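Local coordinates for RNA-binding protein RO60 (Deinococcus radiodurans, PDB 2NVO) that binds several small RNAs that accumulate during recovery from ultraviolet irradiation and contributes to the resistance of the bacterium to that radiation, at residues 76-84 / 108-118; 158-169 / 193-204. All blocks are in the same frame, centred on the assembly; numbering follows the deposited sequence.

Contact 1: residues 76-84 / 108-118; sequences VQRDAALAL and LIAKTAPNAAD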
loop_
_atom_site.group_PDB
_atom_site.type_symbol
_atom_site.label_atom_id
_atom_site.label_comp_id
_atom_site.label_asym_id
_atom_site.label_seq_id
_atom_site.Cartn_x
_atom_site.Cartn_y
_atom_site.Cartn_z
ATOM N N VAL A 76 -16.106 15.432 -14.797
ATOM C CA VAL A 76 -15.005 15.889 -15.631
ATOM C C VAL A 76 -15.512 16.798 -16.743
ATOM O O VAL A 76 -14.843 17.755 -17.124
ATOM C CB VAL A 76 -14.216 14.714 -16.235
ATOM C CG1 VAL A 76 -13.304 15.202 -17.352
ATOM C CG2 VAL A 76 -13.408 14.013 -15.150
ATOM N N GLN A 77 -16.700 16.498 -17.258
ATOM C CA GLN A 77 -17.321 17.344 -18.270
ATOM C C GLN A 77 -17.793 18.653 -17.653
ATOM O O GLN A 77 -17.490 19.737 -18.156
ATOM C CB GLN A 77 -18.504 16.628 -18.919
ATOM C CG GLN A 77 -18.106 15.430 -19.743
ATOM C CD GLN A 77 -17.106 15.787 -20.825
ATOM O OE1 GLN A 77 -17.373 16.631 -21.684
ATOM N NE2 GLN A 77 -15.946 15.141 -20.793
ATOM N N ARG A 78 -18.521 18.529 -16.546
ATOM C CA ARG A 78 -19.131 19.663 -15.864
ATOM C C ARG A 78 -18.101 20.672 -15.359
ATOM O O ARG A 78 -18.229 21.871 -15.603
ATOM C CB ARG A 78 -19.997 19.168 -14.704
ATOM C CG ARG A 78 -21.144 20.096 -14.355
ATOM C CD ARG A 78 -21.829 19.681 -13.067
ATOM N NE ARG A 78 -21.813 18.234 -12.867
ATOM C CZ ARG A 78 -21.238 17.635 -11.831
ATOM N NH1 ARG A 78 -21.265 16.315 -11.726
ATOM N NH2 ARG A 78 -20.639 18.357 -10.894
ATOM N N ASP A 79 -17.079 20.184 -14.662
ATOM C CA ASP A 79 -16.048 21.053 -14.091
ATOM C C ASP A 79 -14.680 20.358 -14.050
ATOM O O ASP A 79 -14.204 19.948 -12.987
ATOM C CB ASP A 79 -16.466 21.520 -12.690
ATOM C CG ASP A 79 -15.528 22.578 -12.108
ATOM O OD1 ASP A 79 -14.449 22.836 -12.691
ATOM O OD2 ASP A 79 -15.874 23.152 -11.052
ATOM N N ALA A 80 -14.054 20.240 -15.217
ATOM C CA ALA A 80 -12.737 19.625 -15.332
ATOM C C ALA A 80 -11.688 20.353 -14.493
ATOM O O ALA A 80 -10.713 19.748 -14.039
ATOM C CB ALA A 80 -12.305 19.568 -16.788
ATOM N N ALA A 81 -11.887 21.650 -14.282
ATOM C CA ALA A 81 -10.919 22.444 -13.532
ATOM C C ALA A 81 -10.835 22.023 -12.067
ATOM O O ALA A 81 -9.748 21.943 -11.496
ATOM C CB ALA A 81 -11.228 23.940 -13.653
ATOM N N LEU A 82 -11.977 21.764 -11.445
ATOM C CA LEU A 82 -11.945 21.359 -10.049
ATOM C C LEU A 82 -11.557 19.882 -9.948
ATOM O O LEU A 82 -10.848 19.484 -9.027
ATOM C CB LEU A 82 -13.269 21.667 -9.334
ATOM C CG LEU A 82 -14.196 20.554 -8.845
ATOM C CD1 LEU A 82 -14.745 20.894 -7.481
ATOM C CD2 LEU A 82 -15.325 20.306 -9.820
ATOM N N ALA A 83 -12.008 19.082 -10.912
ATOM C CA ALA A 83 -11.584 17.689 -11.005
ATOM C C ALA A 83 -10.065 17.644 -10.937
ATOM O O ALA A 83 -9.488 16.834 -10.221
ATOM C CB ALA A 83 -12.079 17.067 -12.301
ATOM N N LEU A 84 -9.426 18.553 -11.666
ATOM C CA LEU A 84 -7.973 18.617 -11.739
ATOM C C LEU A 84 -7.354 19.128 -10.437
ATOM O O LEU A 84 -6.319 18.627 -9.999
ATOM C CB LEU A 84 -7.561 19.537 -12.882
ATOM C CG LEU A 84 -6.376 19.160 -13.773
ATOM C CD1 LEU A 84 -5.704 20.426 -14.297
ATOM C CD2 LEU A 84 -5.370 18.289 -13.051
ATOM N N LEU A 108 -8.756 11.234 -18.142
ATOM C CA LEU A 108 -10.093 11.665 -18.555
ATOM C C LEU A 108 -10.130 13.165 -18.837
ATOM O O LEU A 108 -10.661 13.605 -19.856
ATOM C CB LEU A 108 -11.151 11.320 -17.497
ATOM C CG LEU A 108 -11.557 9.861 -17.296
ATOM C CD1 LEU A 108 -12.344 9.693 -15.992
ATOM C CD2 LEU A 108 -12.369 9.364 -18.487
ATOM N N ILE A 109 -9.584 13.945 -17.914
ATOM C CA ILE A 109 -9.506 15.385 -18.088
ATOM C C ILE A 109 -8.660 15.724 -19.321
ATOM O O ILE A 109 -9.124 16.394 -20.245
ATOM C CB ILE A 109 -8.908 16.065 -16.845
ATOM C CG1 ILE A 109 -9.713 15.712 -15.591
ATOM C CG2 ILE A 109 -8.850 17.583 -17.046
ATOM C CD1 ILE A 109 -9.062 16.204 -14.298
ATOM N N ALA A 110 -7.429 15.228 -19.338
ATOM C CA ALA A 110 -6.495 15.506 -20.419
ATOM C C ALA A 110 -7.064 15.153 -21.787
ATOM O O ALA A 110 -6.826 15.869 -22.761
ATOM C CB ALA A 110 -5.171 14.775 -20.188
ATOM N N LYS A 111 -7.819 14.061 -21.858
ATOM C CA LYS A 111 -8.266 13.541 -23.146
ATOM C C LYS A 111 -9.669 13.980 -23.537
ATOM O O LYS A 111 -9.970 14.078 -24.717
ATOM C CB LYS A 111 -8.196 12.012 -23.184
ATOM C CG LYS A 111 -6.804 11.429 -22.991
ATOM C CD LYS A 111 -5.872 11.745 -24.143
ATOM C CE LYS A 111 -6.365 11.146 -25.451
ATOM N NZ LYS A 111 -5.291 11.083 -26.486
ATOM N N THR A 112 -10.533 14.232 -22.560
ATOM C CA THR A 112 -11.940 14.458 -22.875
ATOM C C THR A 112 -12.593 15.684 -22.230
ATOM O O THR A 112 -13.795 15.899 -22.393
ATOM C CB THR A 112 -12.800 13.211 -22.569
ATOM O OG1 THR A 112 -13.005 13.092 -21.156
ATOM C CG2 THR A 112 -12.133 11.951 -23.110
ATOM N N ALA A 113 -11.823 16.487 -21.504
ATOM C CA ALA A 113 -12.380 17.715 -20.949
ATOM C C ALA A 113 -12.782 18.642 -22.098
ATOM O O ALA A 113 -12.026 18.800 -23.055
ATOM C CB ALA A 113 -11.376 18.401 -20.035
ATOM N N PRO A 114 -13.980 19.245 -22.010
ATOM C CA PRO A 114 -14.503 20.117 -23.074
ATOM C C PRO A 114 -13.566 21.274 -23.436
ATOM O O PRO A 114 -13.460 21.631 -24.609
ATOM C CB PRO A 114 -15.799 20.665 -22.472
ATOM C CG PRO A 114 -16.199 19.661 -21.442
ATOM C CD PRO A 114 -14.926 19.104 -20.889
ATOM N N ASN A 115 -12.887 21.839 -22.446
ATOM C CA ASN A 115 -12.039 23.003 -22.675
ATOM C C ASN A 115 -10.577 22.663 -22.964
ATOM O O ASN A 115 -10.040 21.670 -22.469
ATOM C CB ASN A 115 -12.135 23.965 -21.494
ATOM C CG ASN A 115 -13.564 24.331 -21.160
ATOM O OD1 ASN A 115 -13.838 24.900 -20.105
ATOM N ND2 ASN A 115 -14.488 24.002 -22.055
ATOM N N ALA A 116 -9.937 23.506 -23.765
ATOM C CA ALA A 116 -8.558 23.286 -24.162
ATOM C C ALA A 116 -7.600 23.642 -23.036
ATOM O O ALA A 116 -6.560 23.018 -22.881
ATOM C CB ALA A 116 -8.232 24.090 -25.422
ATOM N N ALA A 117 -7.955 24.651 -22.251
ATOM C CA ALA A 117 -7.120 25.066 -21.131
ATOM C C ALA A 117 -7.073 23.981 -20.054
ATOM O O ALA A 117 -6.081 23.835 -19.344
ATOM C CB ALA A 117 -7.639 26.372 -20.545
ATOM N N ASP A 118 -8.161 23.228 -19.935
ATOM C CA ASP A 118 -8.251 22.155 -18.947
ATOM C C ASP A 118 -7.495 20.904 -19.410
ATOM O O ASP A 118 -6.685 20.353 -18.670
ATOM C CB ASP A 118 -9.716 21.839 -18.635
ATOM C CG ASP A 118 -10.376 22.917 -17.792
ATOM O OD1 ASP A 118 -9.666 23.583 -17.015
ATOM O OD2 ASP A 118 -11.604 23.095 -17.893
HETATM O O HOH W 1 -15.601 12.613 -19.003
#

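Contact 2: residues 158-169 / 193-204; sequences ANVYETADVDKL and PKTDDAARNAVL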
loop_
_atom_site.group_PDB
_atom_site.type_symbol
_atom_site.label_atom_id
_atom_site.label_comp_id
_atom_site.label_asym_id
_atom_site.label_seq_id
_atom_site.Cartn_x
_atom_site.Cartn_y
_atom_site.Cartn_z
ATOM N N ALA A 158 5.739 13.905 -24.630
ATOM C CA ALA A 158 7.127 14.323 -24.835
ATOM C C ALA A 158 7.629 15.150 -23.655
ATOM O O ALA A 158 8.770 15.006 -23.224
ATOM C CB ALA A 158 7.278 15.116 -26.143
ATOM N N ASN A 159 6.776 16.021 -23.134
ATOM C CA ASN A 159 7.166 16.874 -22.014
ATOM C C ASN A 159 7.581 16.052 -20.792
ATOM O O ASN A 159 8.473 16.442 -20.033
ATOM C CB ASN A 159 6.053 17.854 -21.674
ATOM C CG ASN A 159 6.435 18.813 -20.562
ATOM O OD1 ASN A 159 7.496 19.456 -20.593
ATOM N ND2 ASN A 159 5.569 18.914 -19.569
ATOM N N VAL A 160 6.961 14.887 -20.628
ATOM C CA VAL A 160 7.321 13.990 -19.544
ATOM C C VAL A 160 8.785 13.567 -19.630
ATOM O O VAL A 160 9.504 13.613 -18.633
ATOM C CB VAL A 160 6.407 12.736 -19.501
ATOM C CG1 VAL A 160 6.920 11.749 -18.466
ATOM C CG2 VAL A 160 4.993 13.147 -19.176
ATOM N N TYR A 161 9.228 13.165 -20.820
ATOM C CA TYR A 161 10.608 12.719 -21.002
ATOM C C TYR A 161 11.599 13.880 -20.995
ATOM O O TYR A 161 12.712 13.757 -20.490
ATOM C CB TYR A 161 10.749 11.928 -22.300
ATOM C CG TYR A 161 9.948 10.643 -22.309
ATOM C CD1 TYR A 161 10.394 9.518 -21.622
ATOM C CD2 TYR A 161 8.752 10.557 -23.008
ATOM C CE1 TYR A 161 9.658 8.327 -21.637
ATOM C CE2 TYR A 161 8.012 9.389 -23.027
ATOM C CZ TYR A 161 8.467 8.282 -22.334
ATOM O OH TYR A 161 7.729 7.118 -22.357
ATOM N N GLU A 162 11.183 15.009 -21.552
ATOM C CA GLU A 162 12.065 16.175 -21.646
ATOM C C GLU A 162 12.298 16.841 -20.289
ATOM O O GLU A 162 13.251 17.613 -20.116
ATOM C CB GLU A 162 11.498 17.171 -22.655
ATOM C CG GLU A 162 11.582 16.671 -24.089
ATOM C CD GLU A 162 10.732 17.480 -25.035
ATOM O OE1 GLU A 162 10.018 18.380 -24.550
ATOM O OE2 GLU A 162 10.775 17.215 -26.262
ATOM N N THR A 163 11.431 16.535 -19.329
ATOM C CA THR A 163 11.514 17.120 -17.990
ATOM C C THR A 163 12.351 16.261 -17.034
ATOM O O THR A 163 12.797 16.725 -15.985
ATOM C CB THR A 163 10.104 17.324 -17.401
ATOM O OG1 THR A 163 9.412 18.321 -18.158
ATOM C CG2 THR A 163 10.170 17.760 -15.950
ATOM N N ALA A 164 12.573 15.008 -17.407
ATOM C CA ALA A 164 13.255 14.059 -16.530
ATOM C C ALA A 164 14.773 14.108 -16.689
ATOM O O ALA A 164 15.284 14.112 -17.811
ATOM C CB ALA A 164 12.745 12.637 -16.799
ATOM N N ASP A 165 15.495 14.105 -15.571
ATOM C CA ASP A 165 16.957 14.163 -15.622
ATOM C C ASP A 165 17.580 12.846 -16.090
ATOM O O ASP A 165 16.922 11.803 -16.110
ATOM C CB ASP A 165 17.559 14.674 -14.294
ATOM C CG ASP A 165 17.996 13.551 -13.345
ATOM O OD1 ASP A 165 17.344 12.487 -13.290
ATOM O OD2 ASP A 165 19.002 13.757 -12.625
ATOM N N VAL A 166 18.846 12.907 -16.485
ATOM C CA VAL A 166 19.521 11.769 -17.096
ATOM C C VAL A 166 19.530 10.531 -16.176
ATOM O O VAL A 166 19.616 9.390 -16.647
ATOM C CB VAL A 166 20.955 12.155 -17.546
ATOM C CG1 VAL A 166 21.797 12.609 -16.348
ATOM C CG2 VAL A 166 21.624 11.007 -18.296
ATOM N N ASP A 167 19.416 10.757 -14.870
ATOM C CA ASP A 167 19.409 9.658 -13.904
ATOM C C ASP A 167 18.040 8.973 -13.833
ATOM O O ASP A 167 17.957 7.744 -13.766
ATOM C CB ASP A 167 19.848 10.153 -12.524
ATOM C CG ASP A 167 21.215 10.830 -12.558
ATOM O OD1 ASP A 167 22.178 10.228 -13.082
ATOM O OD2 ASP A 167 21.322 11.969 -12.065
ATOM N N LYS A 168 16.969 9.760 -13.854
ATOM C CA LYS A 168 15.628 9.187 -13.885
ATOM C C LYS A 168 15.376 8.484 -15.216
ATOM O O LYS A 168 14.722 7.438 -15.265
ATOM C CB LYS A 168 14.551 10.243 -13.653
ATOM C CG LYS A 168 13.158 9.723 -13.993
ATOM C CD LYS A 168 12.081 10.799 -13.948
ATOM C CE LYS A 168 11.421 10.882 -12.583
ATOM N NZ LYS A 168 10.116 11.600 -12.656
ATOM N N LEU A 169 15.896 9.054 -16.296
ATOM C CA LEU A 169 15.712 8.444 -17.603
ATOM C C LEU A 169 16.409 7.092 -17.670
ATOM O O LEU A 169 15.843 6.116 -18.183
ATOM C CB LEU A 169 16.215 9.359 -18.721
ATOM C CG LEU A 169 15.324 10.549 -19.078
ATOM C CD1 LEU A 169 15.833 11.212 -20.357
ATOM C CD2 LEU A 169 13.859 10.130 -19.230
ATOM N N PRO A 193 10.433 12.919 -28.086
ATOM C CA PRO A 193 11.047 13.968 -27.258
ATOM C C PRO A 193 12.436 14.360 -27.767
ATOM O O PRO A 193 13.169 13.523 -28.305
ATOM C CB PRO A 193 11.193 13.307 -25.879
ATOM C CG PRO A 193 10.461 11.995 -25.961
ATOM C CD PRO A 193 10.388 11.616 -27.405
ATOM N N LYS A 194 12.803 15.620 -27.579
ATOM C CA LYS A 194 14.188 16.039 -27.784
ATOM C C LYS A 194 14.585 17.025 -26.694
ATOM O O LYS A 194 13.907 18.020 -26.466
ATOM C CB LYS A 194 14.393 16.671 -29.154
ATOM C CG LYS A 194 15.871 16.913 -29.479
ATOM C CD LYS A 194 16.041 17.764 -30.731
ATOM C CE LYS A 194 17.383 17.509 -31.401
ATOM N NZ LYS A 194 17.515 18.225 -32.713
ATOM N N THR A 195 15.675 16.724 -26.006
ATOM C CA THR A 195 16.165 17.594 -24.950
ATOM C C THR A 195 17.282 18.473 -25.510
ATOM O O THR A 195 17.729 18.275 -26.630
ATOM C CB THR A 195 16.710 16.781 -23.781
ATOM O OG1 THR A 195 17.929 16.131 -24.175
ATOM C CG2 THR A 195 15.691 15.732 -23.351
ATOM N N ASP A 196 17.724 19.441 -24.723
ATOM C CA ASP A 196 18.850 20.270 -25.118
ATOM C C ASP A 196 20.146 19.476 -25.007
ATOM O O ASP A 196 21.051 19.666 -25.809
ATOM C CB ASP A 196 18.927 21.537 -24.254
ATOM C CG ASP A 196 18.887 21.235 -22.767
ATOM O OD1 ASP A 196 19.489 21.994 -21.986
ATOM O OD2 ASP A 196 18.249 20.237 -22.368
ATOM N N ASP A 197 20.239 18.576 -24.029
ATOM C CA ASP A 197 21.521 17.928 -23.758
ATOM C C ASP A 197 21.673 16.547 -24.382
ATOM O O ASP A 197 20.748 15.720 -24.364
ATOM C CB ASP A 197 21.787 17.843 -22.262
ATOM C CG ASP A 197 20.812 16.951 -21.568
ATOM O OD1 ASP A 197 21.235 15.882 -21.073
ATOM O OD2 ASP A 197 19.616 17.309 -21.551
ATOM N N ALA A 198 22.868 16.305 -24.910
ATOM C CA ALA A 198 23.149 15.103 -25.684
ATOM C C ALA A 198 23.044 13.825 -24.854
ATOM O O ALA A 198 22.712 12.767 -25.388
ATOM C CB ALA A 198 24.518 15.200 -26.332
ATOM N N ALA A 199 23.345 13.931 -23.563
ATOM C CA ALA A 199 23.295 12.782 -22.666
ATOM C C ALA A 199 21.878 12.218 -22.623
ATOM O O ALA A 199 21.655 11.034 -22.881
ATOM C CB ALA A 199 23.759 13.169 -21.270
ATOM N N ARG A 200 20.919 13.080 -22.316
ATOM C CA ARG A 200 19.536 12.652 -22.231
ATOM C C ARG A 200 18.978 12.170 -23.564
ATOM O O ARG A 200 18.213 11.205 -23.597
ATOM C CB ARG A 200 18.667 13.742 -21.624
ATOM C CG ARG A 200 18.839 13.845 -20.124
ATOM C CD ARG A 200 17.758 14.704 -19.533
ATOM N NE ARG A 200 17.719 16.013 -20.173
ATOM C CZ ARG A 200 16.780 16.922 -19.945
ATOM N NH1 ARG A 200 15.806 16.662 -19.083
ATOM N NH2 ARG A 200 16.818 18.092 -20.571
ATOM N N ASN A 201 19.368 12.824 -24.657
ATOM C CA ASN A 201 18.949 12.386 -25.986
ATOM C C ASN A 201 19.512 11.005 -26.290
ATOM O O ASN A 201 18.894 10.208 -26.996
ATOM C CB ASN A 201 19.400 13.379 -27.060
ATOM C CG ASN A 201 18.538 14.627 -27.098
ATOM O OD1 ASN A 201 17.387 14.611 -26.667
ATOM N ND2 ASN A 201 19.091 15.719 -27.619
ATOM N N ALA A 202 20.702 10.747 -25.756
ATOM C CA ALA A 202 21.375 9.471 -25.929
ATOM C C ALA A 202 20.613 8.344 -25.225
ATOM O O ALA A 202 20.489 7.241 -25.768
ATOM C CB ALA A 202 22.812 9.556 -25.420
ATOM N N VAL A 203 20.099 8.622 -24.027
ATOM C CA VAL A 203 19.351 7.608 -23.287
ATOM C C VAL A 203 17.968 7.408 -23.884
ATOM O O VAL A 203 17.410 6.310 -23.825
ATOM C CB VAL A 203 19.224 7.924 -21.778
ATOM C CG1 VAL A 203 18.381 9.151 -21.554
ATOM C CG2 VAL A 203 18.597 6.743 -21.040
ATOM N N LEU A 204 17.416 8.471 -24.460
ATOM C CA LEU A 204 16.130 8.379 -25.132
ATOM C C LEU A 204 16.301 7.500 -26.362
ATOM O O LEU A 204 15.491 6.601 -26.616
ATOM C CB LEU A 204 15.613 9.772 -25.504
ATOM C CG LEU A 204 15.160 10.633 -24.319
ATOM C CD1 LEU A 204 14.702 12.020 -24.760
ATOM C CD2 LEU A 204 14.054 9.949 -23.541
#

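Contact 1: residues 76-84 / 108-118
Ala80, Ala83 and Leu84 pack on Ile109, where the segments 80-84 and 108-112 run roughly antiparallel at 150° with their axes 10.3 Å apart. Ile109 is the knob of the contact. Its side chain enters a hole formed by Val76, Ala80, Ala83 and Leu84. Its two branches part at CB. CG1 points away from the carbonyl carbon (chi1 -56°) and carries CD1 to within 3.7 Å of Ala83 CB. CG2 turns to Ala80 CB instead. Val76 crosses Ile109 obliquely, its CG1 4.0 Å from Ile109 CG1. Ala80 CB and Ala113 CB meet at 3.6 Å; with side chains this small the two backbones can lie close.

The polar part is carried by Gln77, an exposed residue. Its chain bends at chi2 (-56°) and brings the amide over to the backbone of Thr112. There Gln77 NE2 donates to Thr112 O at 2.8 Å. The bond is nearly straight, and the acceptor lies close to the amide plane, but the donor stands above the carbonyl plane. A water accepts from Gln77 NE2 and gives a weak bond to Thr112 OG1. Gln77 OE1 lies 3.3 Å from Pro114 CG. The Asp118 carboxylate rests against Ala80 and Ala81. This is the close packing of neighbouring helices in the HEAT-like repeats of the TROVE horseshoe.

Contact 2: residues 158-169 / 193-204
Arg200 and Glu162 carry the polar links between segments 158-169 and 193-204 of the HEAT-like helical repeats of the TROVE domain. The 158-163 and 198-204 helix segments meet at 127°, with axes 11.2 Å apart. Both belong to the region assigned to RNA binding by similarity.

The apolar contacts form two patches. In one, the Pro193 ring lies obliquely against Tyr161, with Pro193 CG 3.7 Å from Tyr161 CB. Leu188 of helix 184-191 touches both residues. In the other, Leu169 packs against Val203 and Leu204. Its CD1 is pressed to 3.5 Å from Val203 CG1, tighter than usual for two carbons. Leu204 CD2 touches both Leu169 CD1 and Tyr161 CB and so joins the patches. Val166 CB packs on the aliphatic part of Arg200, at CG.

Among the hydrogen bonds, Glu162 extends beyond CG and accepts from Lys194 N at OE2, using its anti lone pair. Its other oxygen, OE1, forms a salt bridge with Arg155.

A salt-bridge network of Asp196, Asp197 and Arg200 makes the third group. The arginine chain bends at chi3 (-55°), which turns the guanidinium toward the turn between helices 151-163 and 166-175. Asp197 OD2 receives NE through its syn lone pair, and Asp196 OD2 makes a salt bridge with NH2 through a weak hydrogen bond. These two acids lie at the edge of the guanidinium and would be expected to fix the orientation of its plane. Thr195 CG2 covers part of one face. Asp197 OD1 also caps the helix through Arg200 N. Arg200 NH1 is thus placed to reach two backbone carbonyls: it gives a weak bond to Glu162 O in the helix and a straighter one, 166° and 2.9 Å, to Ala164 O in the turn.

How the contacts relate
From the N terminus, the chain first passes through helices 70-78 and 80-93. Contact 1 closes the loop when helix 100-112 and the start of helix 116-129 return to them. Helix 133-143 follows, and contact 2 opens at helix 151-163. It closes after the short two-stranded hairpin and helix 184-191, when 193-204 comes back. The two loops follow in series and neither nest nor cross. The centres of contact 1 and contact 2 are about 28 Å apart, and the contacts do not touch. Helix 116-129 links them: it starts within contact 1, and its far part packs on Asn159 and Val160 beside contact 2. Both contacts join helices of the one horseshoe.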